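Local atomic coordinates of member of DUF4221 family (Bacteroides vulgatus, PDB entry 3S9J), a protein that is of unknown function, folds as a six-bladed beta-propeller of the DUF4221 family and binds sodium ions in the crystal. Residues A[199-212]-A[215-228]. Sequence-based numbering, arbitrary orientation.
With FMT (formic acid), chain H; FMT (formic acid), chain F.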
ATOM      1  N   TYR A 199      10.565  -3.074   9.999  1.00 24.92           N
ATOM      2  CA  TYR A 199      11.106  -1.883   9.327  1.00 25.95           C
ATOM      3  C   TYR A 199      10.281  -1.485   8.103  1.00 24.80           C
ATOM      4  O   TYR A 199      10.727  -0.698   7.287  1.00 25.52           O
ATOM      5  CB  TYR A 199      12.582  -2.065   8.950  1.00 27.25           C
ATOM      6  CG  TYR A 199      12.865  -3.185   7.999  1.00 29.31           C
ATOM      7  CD1 TYR A 199      13.077  -4.473   8.460  1.00 32.94           C
ATOM      8  CD2 TYR A 199      12.942  -2.961   6.626  1.00 33.36           C
ATOM      9  CE1 TYR A 199      13.333  -5.521   7.594  1.00 39.93           C
ATOM     10  CE2 TYR A 199      13.194  -4.013   5.749  1.00 34.75           C
ATOM     11  CZ  TYR A 199      13.390  -5.293   6.247  1.00 43.70           C
ATOM     12  OH  TYR A 199      13.651  -6.364   5.423  1.00 54.65           O
ATOM     13  N   GLY A 200       9.054  -1.974   8.029  1.00 23.16           N
ATOM     14  CA  GLY A 200       8.178  -1.663   6.926  1.00 25.01           C
ATOM     15  C   GLY A 200       7.716  -0.226   6.931  1.00 24.19           C
ATOM     16  O   GLY A 200       7.647   0.439   7.993  1.00 23.17           O
ATOM     17  N   PHE A 201       7.345   0.243   5.746  1.00 22.64           N
ATOM     18  CA  PHE A 201       6.710   1.543   5.612  1.00 22.79           C
ATOM     19  C   PHE A 201       5.725   1.565   4.472  1.00 21.72           C
ATOM     20  O   PHE A 201       5.848   0.794   3.522  1.00 23.94           O
ATOM     21  CB  PHE A 201       7.721   2.682   5.431  1.00 26.95           C
ATOM     22  CG  PHE A 201       8.521   2.635   4.144  1.00 24.94           C
ATOM     23  CD1 PHE A 201       9.712   1.928   4.070  1.00 22.33           C
ATOM     24  CD2 PHE A 201       8.125   3.377   3.042  1.00 25.75           C
ATOM     25  CE1 PHE A 201      10.481   1.930   2.912  1.00 26.58           C
ATOM     26  CE2 PHE A 201       8.889   3.384   1.872  1.00 26.06           C
ATOM     27  CZ  PHE A 201      10.048   2.651   1.802  1.00 25.99           C
ATOM     28  N   SER A 202       4.754   2.459   4.584  1.00 21.94           N
ATOM     29  CA  SER A 202       3.831   2.791   3.516  1.00 22.61           C
ATOM     30  C   SER A 202       4.241   4.139   2.958  1.00 22.23           C
ATOM     31  O   SER A 202       4.931   4.925   3.616  1.00 25.64           O
ATOM     32  CB  SER A 202       2.395   2.816   4.080  1.00 22.25           C
ATOM     33  OG  SER A 202       1.418   3.288   3.143  1.00 22.36           O
ATOM     34  N   TYR A 203       3.850   4.432   1.727  1.00 22.62           N
ATOM     35  CA  TYR A 203       4.196   5.734   1.149  1.00 23.44           C
ATOM     36  C   TYR A 203       3.120   6.107   0.143  1.00 24.20           C
ATOM     37  O   TYR A 203       2.357   5.262  -0.328  1.00 23.62           O
ATOM     38  CB  TYR A 203       5.600   5.718   0.494  1.00 23.11           C
ATOM     39  CG  TYR A 203       5.731   4.807  -0.699  1.00 23.54           C
ATOM     40  CD1 TYR A 203       6.045   3.478  -0.539  1.00 21.50           C
ATOM     41  CD2 TYR A 203       5.528   5.284  -1.983  1.00 23.71           C
ATOM     42  CE1 TYR A 203       6.141   2.599  -1.613  1.00 23.19           C
ATOM     43  CE2 TYR A 203       5.624   4.449  -3.073  1.00 24.15           C
ATOM     44  CZ  TYR A 203       5.913   3.102  -2.900  1.00 22.74           C
ATOM     45  OH  TYR A 203       6.014   2.264  -3.970  1.00 25.06           O
ATOM     46  N   ASP A 204       3.076   7.377  -0.184  1.00 25.18           N
ATOM     47  CA  ASP A 204       2.263   7.844  -1.277  1.00 25.38           C
ATOM     48  C   ASP A 204       2.963   9.028  -1.927  1.00 26.38           C
ATOM     49  O   ASP A 204       3.881   9.614  -1.353  1.00 25.74           O
ATOM     50  CB  ASP A 204       0.855   8.218  -0.811  1.00 24.73           C
ATOM     51  CG  ASP A 204      -0.220   7.993  -1.888  1.00 28.70           C
ATOM     52  OD1 ASP A 204       0.119   7.847  -3.095  1.00 27.15           O
ATOM     53  OD2 ASP A 204      -1.417   7.933  -1.512  1.00 27.75           O
ATOM     54  N   TYR A 205       2.527   9.349  -3.137  1.00 26.86           N
ATOM     55  CA  TYR A 205       3.149  10.404  -3.921  1.00 26.46           C
ATOM     56  C   TYR A 205       2.087  11.406  -4.357  1.00 26.81           C
ATOM     57  O   TYR A 205       1.094  11.036  -4.945  1.00 27.55           O
ATOM     58  CB  TYR A 205       3.893   9.843  -5.132  1.00 27.72           C
ATOM     59  CG  TYR A 205       4.848  10.861  -5.758  1.00 27.81           C
ATOM     60  CD1 TYR A 205       6.091  11.100  -5.202  1.00 28.01           C
ATOM     61  CD2 TYR A 205       4.505  11.576  -6.910  1.00 31.07           C
ATOM     62  CE1 TYR A 205       6.955  12.007  -5.743  1.00 30.66           C
ATOM     63  CE2 TYR A 205       5.380  12.492  -7.461  1.00 33.61           C
ATOM     64  CZ  TYR A 205       6.601  12.697  -6.878  1.00 32.69           C
ATOM     65  OH  TYR A 205       7.492  13.590  -7.429  1.00 34.91           O
ATOM     66  N   ASN A 206       2.340  12.666  -4.057  1.00 28.95           N
ATOM     67  CA  ASN A 206       1.449  13.789  -4.327  1.00 30.12           C
ATOM     68  C   ASN A 206       1.990  14.464  -5.585  1.00 32.28           C
ATOM     69  O   ASN A 206       3.024  15.126  -5.545  1.00 32.79           O
ATOM     70  CB  ASN A 206       1.496  14.701  -3.084  1.00 29.69           C
ATOM     71  CG  ASN A 206       0.877  16.082  -3.292  1.00 33.31           C
ATOM     72  OD1 ASN A 206       0.647  16.529  -4.416  1.00 35.77           O
ATOM     73  ND2 ASN A 206       0.626  16.770  -2.184  1.00 34.11           N
ATOM     74  N   TYR A 207       1.324  14.242  -6.710  1.00 31.51           N
ATOM     75  CA  TYR A 207       1.809  14.763  -7.998  1.00 32.00           C
ATOM     76  C   TYR A 207       1.628  16.265  -8.124  1.00 34.13           C
ATOM     77  O   TYR A 207       2.393  16.923  -8.815  1.00 37.40           O
ATOM     78  CB  TYR A 207       1.152  14.056  -9.177  1.00 32.28           C
ATOM     79  CG  TYR A 207       1.665  12.632  -9.393  1.00 30.91           C
ATOM     80  CD1 TYR A 207       2.845  12.401 -10.117  1.00 31.44           C
ATOM     81  CD2 TYR A 207       0.965  11.535  -8.908  1.00 32.01           C
ATOM     82  CE1 TYR A 207       3.317  11.129 -10.329  1.00 30.64           C
ATOM     83  CE2 TYR A 207       1.438  10.237  -9.106  1.00 29.99           C
ATOM     84  CZ  TYR A 207       2.608  10.045  -9.841  1.00 32.55           C
ATOM     85  OH  TYR A 207       3.098   8.776 -10.061  1.00 32.45           O
ATOM     86  N   LYS A 208       0.623  16.803  -7.448  1.00 33.81           N
ATOM     87  CA  LYS A 208       0.405  18.255  -7.423  1.00 37.14           C
ATOM     88  C   LYS A 208       1.656  18.997  -6.959  1.00 38.69           C
ATOM     89  O   LYS A 208       2.060  20.003  -7.557  1.00 39.06           O
ATOM     90  CB  LYS A 208      -0.768  18.574  -6.485  1.00 38.08           C
ATOM     91  CG  LYS A 208      -1.118  20.082  -6.308  1.00 42.72           C
ATOM     92  CD  LYS A 208      -2.057  20.252  -5.083  1.00 46.99           C
ATOM     93  CE  LYS A 208      -2.141  21.674  -4.579  1.00 57.25           C
ATOM     94  NZ  LYS A 208      -3.256  22.412  -5.225  1.00 62.91           N
ATOM     95  N   GLU A 209       2.255  18.529  -5.867  1.00 36.96           N
ATOM     96  CA  GLU A 209       3.415  19.202  -5.270  1.00 37.79           C
ATOM     97  C   GLU A 209       4.716  18.447  -5.508  1.00 37.07           C
ATOM     98  O   GLU A 209       5.750  18.862  -4.990  1.00 39.94           O
ATOM     99  CB  GLU A 209       3.223  19.384  -3.754  1.00 38.27           C
ATOM    100  CG  GLU A 209       1.989  20.163  -3.350  1.00 39.68           C
ATOM    101  CD  GLU A 209       2.035  21.627  -3.795  1.00 47.47           C
ATOM    102  OE1 GLU A 209       3.126  22.121  -4.148  1.00 44.93           O
ATOM    103  OE2 GLU A 209       0.975  22.275  -3.782  1.00 51.59           O
ATOM    104  N   SER A 210       4.668  17.353  -6.268  1.00 36.28           N
ATOM    105  CA  SER A 210       5.844  16.506  -6.513  1.00 36.66           C
ATOM    106  C   SER A 210       6.497  16.117  -5.187  1.00 35.59           C
ATOM    107  O   SER A 210       7.686  16.378  -4.925  1.00 36.09           O
ATOM    108  CB  SER A 210       6.819  17.216  -7.473  1.00 38.86           C
ATOM    109  OG  SER A 210       6.270  17.166  -8.774  1.00 38.61           O
ATOM    110  N   ARG A 211       5.680  15.490  -4.341  1.00 33.54           N
ATOM    111  CA  ARG A 211       5.996  15.320  -2.938  1.00 32.55           C
ATOM    112  C   ARG A 211       5.753  13.865  -2.508  1.00 31.37           C
ATOM    113  O   ARG A 211       4.669  13.327  -2.687  1.00 31.67           O
ATOM    114  CB  ARG A 211       5.128  16.287  -2.116  1.00 33.01           C
ATOM    115  CG  ARG A 211       5.229  16.178  -0.624  1.00 34.28           C
ATOM    116  CD  ARG A 211       4.494  17.329   0.051  1.00 36.21           C
ATOM    117  NE  ARG A 211       5.251  18.572  -0.117  1.00 36.31           N
ATOM    118  CZ  ARG A 211       4.739  19.793  -0.089  1.00 43.63           C
ATOM    119  NH1 ARG A 211       3.442  19.988   0.111  1.00 39.89           N
ATOM    120  NH2 ARG A 211       5.542  20.831  -0.272  1.00 45.01           N
ATOM    121  N   LEU A 212       6.787  13.276  -1.919  1.00 31.14           N
ATOM    122  CA  LEU A 212       6.777  11.909  -1.435  1.00 28.06           C
ATOM    123  C   LEU A 212       6.604  11.952   0.068  1.00 28.39           C
ATOM    124  O   LEU A 212       7.292  12.704   0.752  1.00 27.87           O
ATOM    125  CB  LEU A 212       8.094  11.242  -1.740  1.00 29.57           C
ATOM    126  CG  LEU A 212       8.337   9.825  -1.207  1.00 27.12           C
ATOM    127  CD1 LEU A 212       7.327   8.822  -1.794  1.00 26.82           C
ATOM    128  CD2 LEU A 212       9.787   9.414  -1.536  1.00 30.20           C
ATOM    129  N   GLY A 215       5.554   6.713   5.726  1.00 26.82           N
ATOM    130  CA  GLY A 215       5.161   6.444   7.106  1.00 27.43           C
ATOM    131  C   GLY A 215       5.614   5.055   7.531  1.00 24.97           C
ATOM    132  O   GLY A 215       5.006   4.056   7.160  1.00 25.20           O
ATOM    133  N   PHE A 216       6.697   5.005   8.308  1.00 25.39           N
ATOM    134  CA  PHE A 216       7.166   3.756   8.904  1.00 24.80           C
ATOM    135  C   PHE A 216       6.108   3.262   9.871  1.00 23.83           C
ATOM    136  O   PHE A 216       5.571   4.020  10.651  1.00 27.34           O
ATOM    137  CB  PHE A 216       8.540   3.917   9.613  1.00 25.17           C
ATOM    138  CG  PHE A 216       9.692   3.910   8.663  1.00 24.61           C
ATOM    139  CD1 PHE A 216      10.279   2.715   8.278  1.00 26.28           C
ATOM    140  CD2 PHE A 216      10.126   5.088   8.092  1.00 27.01           C
ATOM    141  CE1 PHE A 216      11.293   2.696   7.364  1.00 26.93           C
ATOM    142  CE2 PHE A 216      11.121   5.086   7.155  1.00 27.43           C
ATOM    143  CZ  PHE A 216      11.735   3.893   6.802  1.00 26.41           C
ATOM    144  N   PHE A 217       5.767   1.989   9.745  1.00 23.33           N
ATOM    145  CA  PHE A 217       4.728   1.399  10.578  1.00 23.66           C
ATOM    146  C   PHE A 217       5.030   1.586  12.071  1.00 25.28           C
ATOM    147  O   PHE A 217       4.120   1.803  12.869  1.00 25.47           O
ATOM    148  CB  PHE A 217       4.562  -0.083  10.271  1.00 23.26           C
ATOM    149  CG  PHE A 217       4.263  -0.396   8.810  1.00 22.44           C
ATOM    150  CD1 PHE A 217       3.459   0.438   8.037  1.00 22.62           C
ATOM    151  CD2 PHE A 217       4.767  -1.556   8.229  1.00 22.32           C
ATOM    152  CE1 PHE A 217       3.167   0.102   6.686  1.00 22.29           C
ATOM    153  CE2 PHE A 217       4.502  -1.870   6.892  1.00 24.45           C
ATOM    154  CZ  PHE A 217       3.692  -1.045   6.146  1.00 21.19           C
ATOM    155  N   GLY A 218       6.297   1.530  12.439  1.00 26.08           N
ATOM    156  CA  GLY A 218       6.672   1.608  13.855  1.00 28.50           C
ATOM    157  C   GLY A 218       7.003   2.984  14.385  1.00 27.91           C
ATOM    158  O   GLY A 218       7.571   3.086  15.463  1.00 31.66           O
ATOM    159  N   TYR A 219       6.651   4.047  13.665  1.00 27.74           N
ATOM    160  CA  TYR A 219       7.117   5.388  14.016  1.00 27.01           C
ATOM    161  C   TYR A 219       6.019   6.439  14.020  1.00 28.91           C
ATOM    162  O   TYR A 219       5.194   6.498  13.119  1.00 27.68           O
ATOM    163  CB  TYR A 219       8.227   5.809  13.048  1.00 26.98           C
ATOM    164  CG  TYR A 219       9.153   6.926  13.498  1.00 29.99           C
ATOM    165  CD1 TYR A 219       9.580   7.036  14.821  1.00 34.04           C
ATOM    166  CD2 TYR A 219       9.654   7.838  12.583  1.00 36.42           C
ATOM    167  CE1 TYR A 219      10.472   8.042  15.207  1.00 40.57           C
ATOM    168  CE2 TYR A 219      10.536   8.850  12.955  1.00 38.50           C
ATOM    169  CZ  TYR A 219      10.942   8.946  14.261  1.00 39.45           C
ATOM    170  OH  TYR A 219      11.829   9.941  14.612  1.00 40.04           O
ATOM    171  N   ASP A 220       6.061   7.316  15.022  1.00 30.35           N
ATOM    172  CA  ASP A 220       5.104   8.407  15.175  1.00 32.71           C
ATOM    173  C   ASP A 220       5.126   9.431  14.049  1.00 31.02           C
ATOM    174  O   ASP A 220       4.137  10.099  13.829  1.00 34.40           O
ATOM    175  CB  ASP A 220       5.404   9.203  16.442  1.00 35.23           C
ATOM    176  CG  ASP A 220       5.045   8.484  17.701  1.00 37.41           C
ATOM    177  OD1 ASP A 220       4.661   7.306  17.682  1.00 36.12           O
ATOM    178  OD2 ASP A 220       5.112   9.162  18.728  1.00 43.19           O
ATOM    179  N   SER A 221       6.251   9.579  13.357  1.00 33.25           N
ATOM    180  CA  SER A 221       6.408  10.688  12.429  1.00 32.59           C
ATOM    181  C   SER A 221       6.405  10.245  10.975  1.00 31.19           C
ATOM    182  O   SER A 221       6.839   9.138  10.644  1.00 31.34           O
ATOM    183  CB  SER A 221       7.691  11.473  12.735  1.00 36.83           C
ATOM    184  OG  SER A 221       7.577  12.150  13.973  1.00 37.93           O
ATOM    185  N   LEU A 222       5.892  11.125  10.133  1.00 31.07           N
ATOM    186  CA  LEU A 222       5.972  10.976   8.680  1.00 31.36           C
ATOM    187  C   LEU A 222       7.209  11.677   8.127  1.00 33.13           C
ATOM    188  O   LEU A 222       7.602  12.743   8.594  1.00 33.95           O
ATOM    189  CB  LEU A 222       4.748  11.591   8.002  1.00 32.14           C
ATOM    190  CG  LEU A 222       3.391  10.971   8.293  1.00 31.31           C
ATOM    191  CD1 LEU A 222       2.291  11.836   7.643  1.00 30.83           C
ATOM    192  CD2 LEU A 222       3.365   9.502   7.784  1.00 29.52           C
HETATM  193  N   MSE A 223       7.769  11.081   7.076  1.00 33.03           N
HETATM  194  CA  MSE A 223       8.938  11.586   6.380  1.00 33.96           C
HETATM  195  C   MSE A 223       8.465  12.144   5.056  1.00 32.72           C
HETATM  196  O   MSE A 223       7.693  11.490   4.338  1.00 31.14           O
HETATM  197  CB  MSE A 223       9.877  10.411   6.126  1.00 35.23           C
HETATM  198  CG  MSE A 223      11.253  10.768   5.709  1.00 42.23           C
HETATM  199 SE   MSE A 223      12.114   9.155   5.062  0.75 39.06          SE
HETATM  200  CE  MSE A 223      11.581   9.350   3.235  1.00 32.44           C
ATOM    201  N   VAL A 224       8.915  13.355   4.729  1.00 32.97           N
ATOM    202  CA  VAL A 224       8.467  14.043   3.524  1.00 31.24           C
ATOM    203  C   VAL A 224       9.660  14.606   2.768  1.00 33.77           C
ATOM    204  O   VAL A 224      10.590  15.138   3.367  1.00 33.76           O
ATOM    205  CB  VAL A 224       7.489  15.189   3.861  1.00 32.66           C
ATOM    206  CG1 VAL A 224       7.057  15.976   2.582  1.00 34.41           C
ATOM    207  CG2 VAL A 224       6.293  14.676   4.668  1.00 32.07           C
ATOM    208  N   THR A 225       9.631  14.488   1.445  1.00 32.75           N
ATOM    209  CA  THR A 225      10.644  15.109   0.609  1.00 34.30           C
ATOM    210  C   THR A 225      10.036  15.572  -0.709  1.00 33.77           C
ATOM    211  O   THR A 225       9.211  14.890  -1.283  1.00 34.13           O
ATOM    212  CB  THR A 225      11.857  14.171   0.328  1.00 35.26           C
ATOM    213  OG1 THR A 225      12.838  14.876  -0.465  1.00 35.37           O
ATOM    214  CG2 THR A 225      11.442  12.936  -0.358  1.00 31.61           C
ATOM    215  N   ASP A 226      10.448  16.753  -1.152  1.00 36.21           N
ATOM    216  CA  ASP A 226       9.995  17.362  -2.416  1.00 38.60           C
ATOM    217  C   ASP A 226      11.014  17.273  -3.555  1.00 40.20           C
ATOM    218  O   ASP A 226      10.693  17.643  -4.698  1.00 41.40           O
ATOM    219  CB  ASP A 226       9.677  18.845  -2.189  1.00 42.05           C
ATOM    220  CG  ASP A 226       8.547  19.051  -1.225  1.00 45.45           C
ATOM    221  OD1 ASP A 226       7.745  18.118  -1.022  1.00 46.81           O
ATOM    222  OD2 ASP A 226       8.445  20.149  -0.677  1.00 46.93           O
ATOM    223  N   ASP A 227      12.238  16.849  -3.245  1.00 38.92           N
ATOM    224  CA  ASP A 227      13.314  16.757  -4.248  1.00 39.71           C
ATOM    225  C   ASP A 227      14.018  15.390  -4.215  1.00 38.89           C
ATOM    226  O   ASP A 227      15.098  15.233  -4.764  1.00 38.40           O
ATOM    227  CB  ASP A 227      14.318  17.900  -4.068  1.00 41.45           C
ATOM    228  CG  ASP A 227      15.037  17.868  -2.723  1.00 42.77           C
ATOM    229  OD1 ASP A 227      14.696  17.044  -1.839  1.00 40.00           O
ATOM    230  OD2 ASP A 227      15.956  18.689  -2.553  1.00 45.68           O
ATOM    231  N   LEU A 228      13.382  14.404  -3.581  1.00 35.91           N
ATOM    232  CA  LEU A 228      13.945  13.050  -3.484  1.00 35.77           C
ATOM    233  C   LEU A 228      15.338  13.052  -2.872  1.00 36.91           C
ATOM    234  O   LEU A 228      16.209  12.279  -3.274  1.00 37.37           O
ATOM    235  CB  LEU A 228      13.955  12.386  -4.871  1.00 35.32           C
ATOM    236  CG  LEU A 228      12.590  12.259  -5.547  1.00 36.98           C
ATOM    237  CD1 LEU A 228      12.772  11.755  -6.979  1.00 42.09           C
ATOM    238  CD2 LEU A 228      11.701  11.323  -4.752  1.00 34.47           C
TER
HETATM  239  C   FMT H 406       6.722  14.232 -11.105  1.00 53.87           C
HETATM  240  O1  FMT H 406       6.734  14.365  -9.878  1.00 48.05           O
HETATM  241  O2  FMT H 406       5.919  13.517 -11.716  1.00 55.00           O
HETATM  242  C   FMT F 404       6.859  -4.659   9.041  1.00 34.50           C
HETATM  243  O1  FMT F 404       7.388  -5.768   9.057  1.00 36.26           O
HETATM  244  O2  FMT F 404       7.312  -3.697   9.652  1.00 29.49           O
HETATM  245  O   HOH W   1       8.399   0.433  10.695  1.00 25.76           O
HETATM  246  O   HOH W   2       8.519  19.165  -5.378  1.00 44.20           O
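S202 and G215 form an antiparallel hydrogen-bonded pair, S202 N to G215 O 3.0 Å and G215 N to S202 O 2.8 Å, and F217 N bonds to G200 O at 3.0 Å. At the other end L212 and T225 exchange a second pair of backbone bonds. Among the aromatic groups, F201 lays its CB over one face of the F216 ring, 4.0 Å from the centroid, and the two ring planes stand 48° apart. The F217 ring turns back over the backbone, one face on G200 C and F201 N; a side chain at G200 would clash with it. The charged contact is side-on: R211 NE meets D226 OD1 at 2.7 Å and R211 NH2 meets D226 OD2 at 3.0 Å, both on syn sides, with the planes 35° apart. R211 CG, anti to the backbone N (chi1 175°), also rests on V224 CG1 at 3.7 Å. A leucine in place of R211 would probably leave D226 OD1 without its charged mate, although R232 also bridges OD2. Together these contacts join the first three strands of one four-stranded propeller blade, 201-206, 211-216 and 221-225; strand 231-235 completes it, while I182 of strand 177-183 packs on L212 and T225.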